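Local coordinates for testis-expressed protein 101 (Mus musculus, PDB 7BPS) that controls the binding of sperm to the zona pellucida and their migration into the oviduct, probably through the adhesion molecule ADAM3, at residues D48-V53 against T122-G127; L55-C60 against G154-T159; I71-P76 against L173-D178. One frame throughout, in Å; residues are numbered along the deposited sequence.

Interaction 1 (D48-V53 against T122-G127); sequences DGTRTV and TCVALG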
loop_
_atom_site.group_PDB
_atom_site.type_symbol
_atom_site.label_atom_id
_atom_site.label_comp_id
_atom_site.label_asym_id
_atom_site.label_seq_id
_atom_site.Cartn_x
_atom_site.Cartn_y
_atom_site.Cartn_z
ATOM N N ASP A 48 10.547 1.117 -9.492
ATOM C CA ASP A 48 11.451 0.256 -10.278
ATOM C C ASP A 48 12.714 0.000 -9.457
ATOM O O ASP A 48 13.322 0.967 -9.011
ATOM C CB ASP A 48 11.810 0.948 -11.591
ATOM C CG ASP A 48 12.596 0.056 -12.530
ATOM O OD1 ASP A 48 12.596 -1.170 -12.310
ATOM O OD2 ASP A 48 13.146 0.603 -13.474
ATOM N N GLY A 49 13.062 -1.255 -9.231
ATOM C CA GLY A 49 14.312 -1.644 -8.565
ATOM C C GLY A 49 14.343 -1.351 -7.064
ATOM O O GLY A 49 15.425 -1.520 -6.489
ATOM N N THR A 50 13.243 -0.942 -6.414
ATOM C CA THR A 50 13.306 -0.611 -4.953
ATOM C C THR A 50 12.805 -1.783 -4.120
ATOM O O THR A 50 12.311 -2.745 -4.676
ATOM C CB THR A 50 12.584 0.689 -4.558
ATOM O OG1 THR A 50 11.179 0.452 -4.652
ATOM C CG2 THR A 50 13.013 1.868 -5.409
ATOM N N ARG A 51 12.933 -1.686 -2.802
ATOM C CA ARG A 51 12.124 -2.540 -1.900
ATOM C C ARG A 51 10.660 -2.090 -1.978
ATOM O O ARG A 51 10.335 -1.051 -2.655
ATOM C CB ARG A 51 12.639 -2.451 -0.468
ATOM C CG ARG A 51 14.109 -2.806 -0.349
ATOM C CD ARG A 51 14.451 -2.976 1.112
ATOM N NE ARG A 51 15.539 -3.904 1.284
ATOM C CZ ARG A 51 16.806 -3.559 1.429
ATOM N NH1 ARG A 51 17.144 -2.279 1.431
ATOM N NH2 ARG A 51 17.721 -4.505 1.586
ATOM N N THR A 52 9.797 -2.835 -1.309
ATOM C CA THR A 52 8.339 -2.606 -1.296
ATOM C C THR A 52 7.949 -2.097 0.094
ATOM O O THR A 52 8.310 -2.755 1.103
ATOM C CB THR A 52 7.603 -3.889 -1.672
ATOM O OG1 THR A 52 7.981 -4.191 -3.007
ATOM C CG2 THR A 52 6.105 -3.753 -1.603
ATOM N N VAL A 53 7.253 -0.967 0.137
ATOM C CA VAL A 53 6.635 -0.463 1.390
ATOM C C VAL A 53 5.380 -1.306 1.648
ATOM O O VAL A 53 4.590 -1.484 0.728
ATOM C CB VAL A 53 6.314 1.037 1.285
ATOM C CG1 VAL A 53 5.715 1.586 2.574
ATOM C CG2 VAL A 53 7.564 1.811 0.929
ATOM N N THR A 122 14.413 7.939 -8.573
ATOM C CA THR A 122 13.625 6.744 -8.210
ATOM C C THR A 122 13.884 6.388 -6.744
ATOM O O THR A 122 15.047 6.198 -6.379
ATOM C CB THR A 122 13.981 5.571 -9.136
ATOM O OG1 THR A 122 13.763 5.987 -10.501
ATOM C CG2 THR A 122 13.215 4.310 -8.786
ATOM N N CYS A 123 12.833 6.224 -5.951
ATOM C CA CYS A 123 12.953 5.736 -4.554
ATOM C C CYS A 123 11.570 5.434 -3.962
ATOM O O CYS A 123 10.553 5.906 -4.488
ATOM C CB CYS A 123 13.674 6.766 -3.689
ATOM S SG CYS A 123 12.695 8.270 -3.413
ATOM N N VAL A 124 11.568 4.676 -2.875
ATOM C CA VAL A 124 10.429 4.555 -1.937
ATOM C C VAL A 124 11.005 4.544 -0.531
ATOM O O VAL A 124 12.114 4.019 -0.307
ATOM C CB VAL A 124 9.573 3.296 -2.145
ATOM C CG1 VAL A 124 8.893 3.292 -3.495
ATOM C CG2 VAL A 124 10.375 2.025 -1.929
ATOM N N ALA A 125 10.273 5.139 0.387
ATOM C CA ALA A 125 10.640 5.130 1.814
ATOM C C ALA A 125 9.415 5.510 2.652
ATOM O O ALA A 125 8.553 6.292 2.195
ATOM C CB ALA A 125 11.815 6.060 2.065
ATOM N N LEU A 126 9.326 4.902 3.819
ATOM C CA LEU A 126 8.564 5.446 4.960
ATOM C C LEU A 126 9.325 6.673 5.445
ATOM O O LEU A 126 10.524 6.563 5.675
ATOM C CB LEU A 126 8.474 4.359 6.018
ATOM C CG LEU A 126 7.543 3.233 5.604
ATOM C CD1 LEU A 126 7.765 2.017 6.479
ATOM C CD2 LEU A 126 6.102 3.701 5.669
ATOM N N GLY A 127 8.641 7.807 5.479
ATOM C CA GLY A 127 9.254 9.109 5.754
ATOM C C GLY A 127 9.784 9.727 4.484
ATOM O O GLY A 127 8.985 10.070 3.608
#
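The carbonyl O of Asp-48 rests 3.4 Å from the methyl CG2 of Thr-122, whose hydroxyl is turned to Cys-120 O instead. The loop turns at Gly-49 and then delivers Thr-50 to Val-124. OG1 of Thr-50 accepts from Ala-47 N and donates to Arg-51 O at 2.6 Å, on a lone pair of that carbonyl; the two bonds fix the rotation of the side chain. A small residue with one hydroxyl and one methyl suits the place, because CG2 of Thr-50 can meanwhile lie 4.0 Å from Cys-123 CA. The methyl CG2 of Val-124 presses into the same corner, 3.2 Å from both Thr-50 OG1 and Arg-51 O, a tight fit. Arg-51 itself sends its guanidinium group off to a salt bridge with Asp-17. Val-53 closes the row: with CG1 anti to the backbone N (chi1 -178°), this methyl meets Leu-126 CD2 at 3.8 Å, while CG2 lies 4.0 Å from Val-124 CB. Strand 52-61 of the first u-PAR/Ly-6 domain thus packs on strand 119-126 of the second, with Val-160 of strand 158-163 and Leu-15 and Leu-13 of strand 6-16 adding to the apolar layer.

Interaction 2 (L55-C60 against G154-T159); sequences LASKSC and GGMDAT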
loop_
_atom_site.group_PDB
_atom_site.type_symbol
_atom_site.label_atom_id
_atom_site.label_comp_id
_atom_site.label_asym_id
_atom_site.label_seq_id
_atom_site.Cartn_x
_atom_site.Cartn_y
_atom_site.Cartn_z
ATOM N N LEU A 55 2.181 -1.452 4.301
ATOM C CA LEU A 55 1.240 -0.992 5.345
ATOM C C LEU A 55 0.216 -2.118 5.527
ATOM O O LEU A 55 -0.605 -2.347 4.610
ATOM C CB LEU A 55 0.581 0.331 4.933
ATOM C CG LEU A 55 1.544 1.472 4.591
ATOM C CD1 LEU A 55 1.834 1.516 3.091
ATOM C CD2 LEU A 55 1.027 2.827 5.045
ATOM N N ALA A 56 0.314 -2.843 6.641
ATOM C CA ALA A 56 -0.523 -4.015 6.977
ATOM C C ALA A 56 -1.286 -3.752 8.282
ATOM O O ALA A 56 -0.652 -3.523 9.349
ATOM C CB ALA A 56 0.321 -5.267 7.069
ATOM N N SER A 57 -2.612 -3.813 8.184
ATOM C CA SER A 57 -3.563 -3.580 9.290
ATOM C C SER A 57 -4.475 -4.796 9.486
ATOM O O SER A 57 -5.098 -5.229 8.513
ATOM C CB SER A 57 -4.375 -2.365 9.037
ATOM O OG SER A 57 -5.405 -2.307 9.984
ATOM N N LYS A 58 -4.545 -5.295 10.721
ATOM C CA LYS A 58 -5.607 -6.211 11.199
ATOM C C LYS A 58 -6.248 -5.596 12.450
ATOM O O LYS A 58 -5.518 -5.075 13.299
ATOM C CB LYS A 58 -5.026 -7.593 11.457
ATOM C CG LYS A 58 -4.625 -8.339 10.197
ATOM C CD LYS A 58 -4.463 -9.820 10.424
ATOM C CE LYS A 58 -3.920 -10.542 9.207
ATOM N NZ LYS A 58 -3.832 -12.001 9.456
ATOM N N SER A 59 -7.579 -5.612 12.535
ATOM C CA SER A 59 -8.325 -4.998 13.658
ATOM C C SER A 59 -9.792 -5.431 13.694
ATOM O O SER A 59 -10.335 -6.018 12.715
ATOM C CB SER A 59 -8.204 -3.492 13.632
ATOM O OG SER A 59 -8.970 -2.920 12.591
ATOM N N CYS A 60 -10.386 -5.166 14.850
ATOM C CA CYS A 60 -11.836 -5.005 15.054
ATOM C C CYS A 60 -12.256 -3.734 14.345
ATOM O O CYS A 60 -11.487 -2.793 14.358
ATOM C CB CYS A 60 -12.153 -4.911 16.535
ATOM S SG CYS A 60 -11.580 -6.373 17.434
ATOM N N GLY A 154 -6.881 3.946 11.814
ATOM C CA GLY A 154 -6.652 2.507 11.991
ATOM C C GLY A 154 -5.382 2.231 12.745
ATOM O O GLY A 154 -4.951 1.070 12.688
ATOM N N GLY A 155 -4.815 3.229 13.438
ATOM C CA GLY A 155 -3.504 3.103 14.111
ATOM C C GLY A 155 -2.372 2.937 13.089
ATOM O O GLY A 155 -1.327 2.344 13.438
ATOM N N MET A 156 -2.554 3.467 11.871
ATOM C CA MET A 156 -1.670 3.227 10.706
ATOM C C MET A 156 -1.076 4.534 10.192
ATOM O O MET A 156 -0.622 4.492 9.029
ATOM C CB MET A 156 -2.454 2.628 9.525
ATOM C CG MET A 156 -2.843 1.194 9.696
ATOM S SD MET A 156 -1.435 0.171 10.179
ATOM C CE MET A 156 -0.594 0.153 8.598
ATOM N N ASP A 157 -1.046 5.605 10.996
ATOM C CA ASP A 157 -0.632 6.969 10.561
ATOM C C ASP A 157 0.820 6.922 10.074
ATOM O O ASP A 157 1.672 6.402 10.820
ATOM C CB ASP A 157 -0.808 7.990 11.688
ATOM C CG ASP A 157 -2.222 8.050 12.227
ATOM O OD1 ASP A 157 -2.962 8.948 11.815
ATOM O OD2 ASP A 157 -2.549 7.210 13.052
ATOM N N ALA A 158 1.078 7.386 8.848
ATOM C CA ALA A 158 2.367 7.212 8.148
ATOM C C ALA A 158 2.476 8.158 6.951
ATOM O O ALA A 158 1.432 8.607 6.473
ATOM C CB ALA A 158 2.459 5.772 7.719
ATOM N N THR A 159 3.690 8.462 6.493
ATOM C CA THR A 159 3.970 9.057 5.163
ATOM C C THR A 159 4.911 8.128 4.376
ATOM O O THR A 159 5.847 7.526 4.972
ATOM C CB THR A 159 4.755 10.376 5.138
ATOM O OG1 THR A 159 5.571 10.524 6.293
ATOM C CG2 THR A 159 3.898 11.590 4.969
#
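Ser-57 OG is hydrogen-bonded to Gln-39 NE2, while CB of the same serine packs against Met-156 CG across the contact, 3.9 Å away. Gln-39 NE2 also bonds Ser-59 OG, so one amide group serves both serines. They belong to strand 52-61 in the antiparallel sheet of the first u-PAR/Ly-6 domain, a fold of the three-finger type, and Met-156 sits in the loop that leads into strand 158-163 of the second. The contact therefore joins the tandem domains, and it does so by van der Waals touching, without hydrogen bonds between the two segments. In Ser-57 the hydroxyl is anti to the backbone N (chi1 170°), which directs it to Gln-39 and leaves the carbon to meet the methionine. Serine suits this point because it is small and its polar end is satisfied within its own domain.

Met-156 carries most of the contact. Its chain is bent at both chi2 (-51°) and chi3 (-73°), so that it folds along the strand rather than running straight into it. SD of Met-156 lies 3.9 Å from Ala-56 O, and its terminal methyl CE reaches Ala-56 N at 3.7 Å and Leu-55 CB at 3.9 Å. A flexible, unbranched apolar chain can follow the strand backbone this closely; on the flank, Gln-11 of strand 6-16 touches it too. The positive phi of Gly-154, easy for glycine, is consistent with a turn that brings Met-156 to the strand. Ala-56 directs its own methyl to the other side of the sheet, where Phe-23 and Trp-25 lie. At the start of the strand segment, Leu-55 also packs on Phe-151 and Leu-13, and its branch CD2 meets the methyl CB of Ala-158 at 4.2 Å.

Interaction 3 (I71-P76 against L173-D178); sequences IQYTAP and LMAMID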
loop_
_atom_site.group_PDB
_atom_site.type_symbol
_atom_site.label_atom_id
_atom_site.label_comp_id
_atom_site.label_asym_id
_atom_site.label_seq_id
_atom_site.Cartn_x
_atom_site.Cartn_y
_atom_site.Cartn_z
ATOM N N ILE A 71 -7.202 -4.258 -5.335
ATOM C CA ILE A 71 -7.043 -3.096 -6.248
ATOM C C ILE A 71 -5.576 -2.987 -6.672
ATOM O O ILE A 71 -4.678 -3.009 -5.809
ATOM C CB ILE A 71 -7.551 -1.798 -5.595
ATOM C CG1 ILE A 71 -9.036 -1.897 -5.260
ATOM C CG2 ILE A 71 -7.264 -0.590 -6.481
ATOM C CD1 ILE A 71 -9.540 -0.785 -4.369
ATOM N N GLN A 72 -5.371 -2.810 -7.970
ATOM C CA GLN A 72 -4.119 -2.266 -8.532
ATOM C C GLN A 72 -4.371 -0.800 -8.883
ATOM O O GLN A 72 -5.127 -0.522 -9.847
ATOM C CB GLN A 72 -3.668 -3.095 -9.733
ATOM C CG GLN A 72 -2.405 -2.544 -10.354
ATOM C CD GLN A 72 -1.754 -3.529 -11.280
ATOM O OE1 GLN A 72 -0.793 -4.210 -10.910
ATOM N NE2 GLN A 72 -2.260 -3.553 -12.508
ATOM N N TYR A 73 -3.789 0.114 -8.117
ATOM C CA TYR A 73 -4.022 1.574 -8.277
ATOM C C TYR A 73 -3.250 2.025 -9.509
ATOM O O TYR A 73 -3.792 2.711 -10.357
ATOM C CB TYR A 73 -3.623 2.327 -7.004
ATOM C CG TYR A 73 -4.357 1.848 -5.780
ATOM C CD1 TYR A 73 -5.511 2.488 -5.368
ATOM C CD2 TYR A 73 -3.927 0.757 -5.047
ATOM C CE1 TYR A 73 -6.231 2.047 -4.272
ATOM C CE2 TYR A 73 -4.640 0.302 -3.949
ATOM C CZ TYR A 73 -5.791 0.961 -3.550
ATOM O OH TYR A 73 -6.551 0.554 -2.487
ATOM N N THR A 74 -2.005 1.583 -9.595
ATOM C CA THR A 74 -1.050 1.966 -10.652
ATOM C C THR A 74 -0.308 0.703 -11.096
ATOM O O THR A 74 0.099 -0.082 -10.236
ATOM C CB THR A 74 -0.096 3.063 -10.163
ATOM O OG1 THR A 74 -0.790 4.272 -9.833
ATOM C CG2 THR A 74 0.962 3.365 -11.200
ATOM N N ALA A 75 -0.163 0.510 -12.401
ATOM C CA ALA A 75 0.398 -0.717 -13.005
ATOM C C ALA A 75 1.832 -0.473 -13.438
ATOM O O ALA A 75 2.217 0.648 -13.768
ATOM C CB ALA A 75 -0.441 -1.138 -14.179
ATOM N N PRO A 76 2.666 -1.531 -13.444
ATOM C CA PRO A 76 4.008 -1.443 -14.015
ATOM C C PRO A 76 3.875 -1.151 -15.510
ATOM O O PRO A 76 2.795 -1.275 -16.080
ATOM C CB PRO A 76 4.620 -2.812 -13.708
ATOM C CG PRO A 76 3.424 -3.745 -13.596
ATOM C CD PRO A 76 2.335 -2.887 -12.985
ATOM N N LEU A 173 -0.866 8.187 -8.381
ATOM C CA LEU A 173 -0.294 6.913 -7.895
ATOM C C LEU A 173 -1.414 6.111 -7.219
ATOM O O LEU A 173 -1.508 4.890 -7.472
ATOM C CB LEU A 173 0.869 7.196 -6.936
ATOM C CG LEU A 173 1.514 5.955 -6.313
ATOM C CD1 LEU A 173 1.983 4.977 -7.388
ATOM C CD2 LEU A 173 2.665 6.332 -5.409
ATOM N N MET A 174 -2.237 6.758 -6.388
ATOM C CA MET A 174 -3.292 6.039 -5.637
ATOM C C MET A 174 -4.637 6.173 -6.379
ATOM O O MET A 174 -5.692 5.927 -5.773
ATOM C CB MET A 174 -3.379 6.550 -4.197
ATOM C CG MET A 174 -2.232 6.104 -3.341
ATOM S SD MET A 174 -2.054 4.297 -3.310
ATOM C CE MET A 174 -3.503 3.820 -2.375
ATOM N N ALA A 175 -4.595 6.493 -7.673
ATOM C CA ALA A 175 -5.752 6.507 -8.597
ATOM C C ALA A 175 -6.923 7.303 -8.013
ATOM O O ALA A 175 -8.040 6.978 -8.341
ATOM C CB ALA A 175 -6.141 5.094 -8.929
ATOM N N MET A 176 -6.661 8.348 -7.225
ATOM C CA MET A 176 -7.708 9.278 -6.735
ATOM C C MET A 176 -8.645 8.519 -5.802
ATOM O O MET A 176 -9.781 8.999 -5.601
ATOM C CB MET A 176 -8.509 9.884 -7.896
ATOM C CG MET A 176 -7.631 10.695 -8.861
ATOM S SD MET A 176 -8.608 11.501 -10.152
ATOM C CE MET A 176 -9.120 12.958 -9.238
ATOM N N ILE A 177 -8.191 7.396 -5.246
ATOM C CA ILE A 177 -8.951 6.665 -4.187
ATOM C C ILE A 177 -8.476 7.176 -2.814
ATOM O O ILE A 177 -7.274 7.196 -2.594
ATOM C CB ILE A 177 -8.828 5.143 -4.383
ATOM C CG1 ILE A 177 -9.522 4.740 -5.695
ATOM C CG2 ILE A 177 -9.389 4.401 -3.169
ATOM C CD1 ILE A 177 -9.187 3.374 -6.228
ATOM N N ASP A 178 -9.420 7.573 -1.968
ATOM C CA ASP A 178 -9.274 8.307 -0.683
ATOM C C ASP A 178 -9.079 7.331 0.473
ATOM O O ASP A 178 -8.796 7.785 1.603
ATOM C CB ASP A 178 -10.575 9.023 -0.275
ATOM C CG ASP A 178 -11.047 10.100 -1.234
ATOM O OD1 ASP A 178 -10.215 10.595 -2.022
ATOM O OD2 ASP A 178 -12.248 10.431 -1.197
#
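The ring of Tyr-73 is sandwiched: Met-174 CE lies over one face and Ile-71 CG2 over the opposite one. Tyr-73 belongs to a classic beta bulge, in which Tyr-73 and Thr-74 both face Ala-81 of strand 80-88; Met-174 opens a type I' turn that runs to Ile-177 in the second u-PAR/Ly-6 domain. The edge strand of the first domain thereby meets a loop of the second.

Tyr-73 holds CG anti to its carbonyl carbon, beside the backbone N, and this swings the ring between the two methyls. Met-174 reaches it by bending twice, at chi2 (-56°) and chi3 (-70°), which brings its far end back although its CB starts off the other way. CE of Met-174 sits 3.7 Å from the centroid of the Tyr-73 ring and only 7° off the normal, a CH-pi contact, and SD at 4.4 Å from the same centroid makes it a Met-aromatic contact as well. On the other face, Ile-71 CG2 lies 3.4 Å above the plane of the Tyr-73 ring, whose orientation is thus held between a methyl of its own segment and one from the other domain. Ile-177 adds its CD1 obliquely, 3.8 Å from Tyr-73 CE1, and tyrosine's phenol is satisfied by Ser-83 OG. Ala-175, in a left-handed backbone conformation at the turn's second position, has just a methyl to place at the edge of the ring.

Glu-187 OE2 and OE1 bond Leu-173 N and Met-174 N and so probably steady the start of the loop. Threonine suits its place because it pairs a donor with carbon. Thr-74 CB lies 4.0 Å from Leu-173 CD1. Thr-74 OG1, anti to its own carbonyl carbon, donates to Leu-173 O at 2.5 Å, tilted from the carbonyl plane.

The three contacts join the same two u-PAR/Ly-6 domains. Along the chain the first segments come in the order 48-53, 55-60, 71-76 and their partners in the same order, 122-127, 154-159, 173-178, so each contact crosses the others. Interactions 1 and 2 share strand 52-61 and reach neighbouring strands of the second sheet; their centres are about 19 Å apart, and Gly-127 N and Thr-159 O, 2.9 Å apart, probably form a hydrogen bond between them. The centre of interaction 3 is about 16 Å from that of interaction 1 and about 18 Å from that of interaction 2. Together they join the first domain's sheet to strands and loops of the second, consistent with a compact tandem pairing.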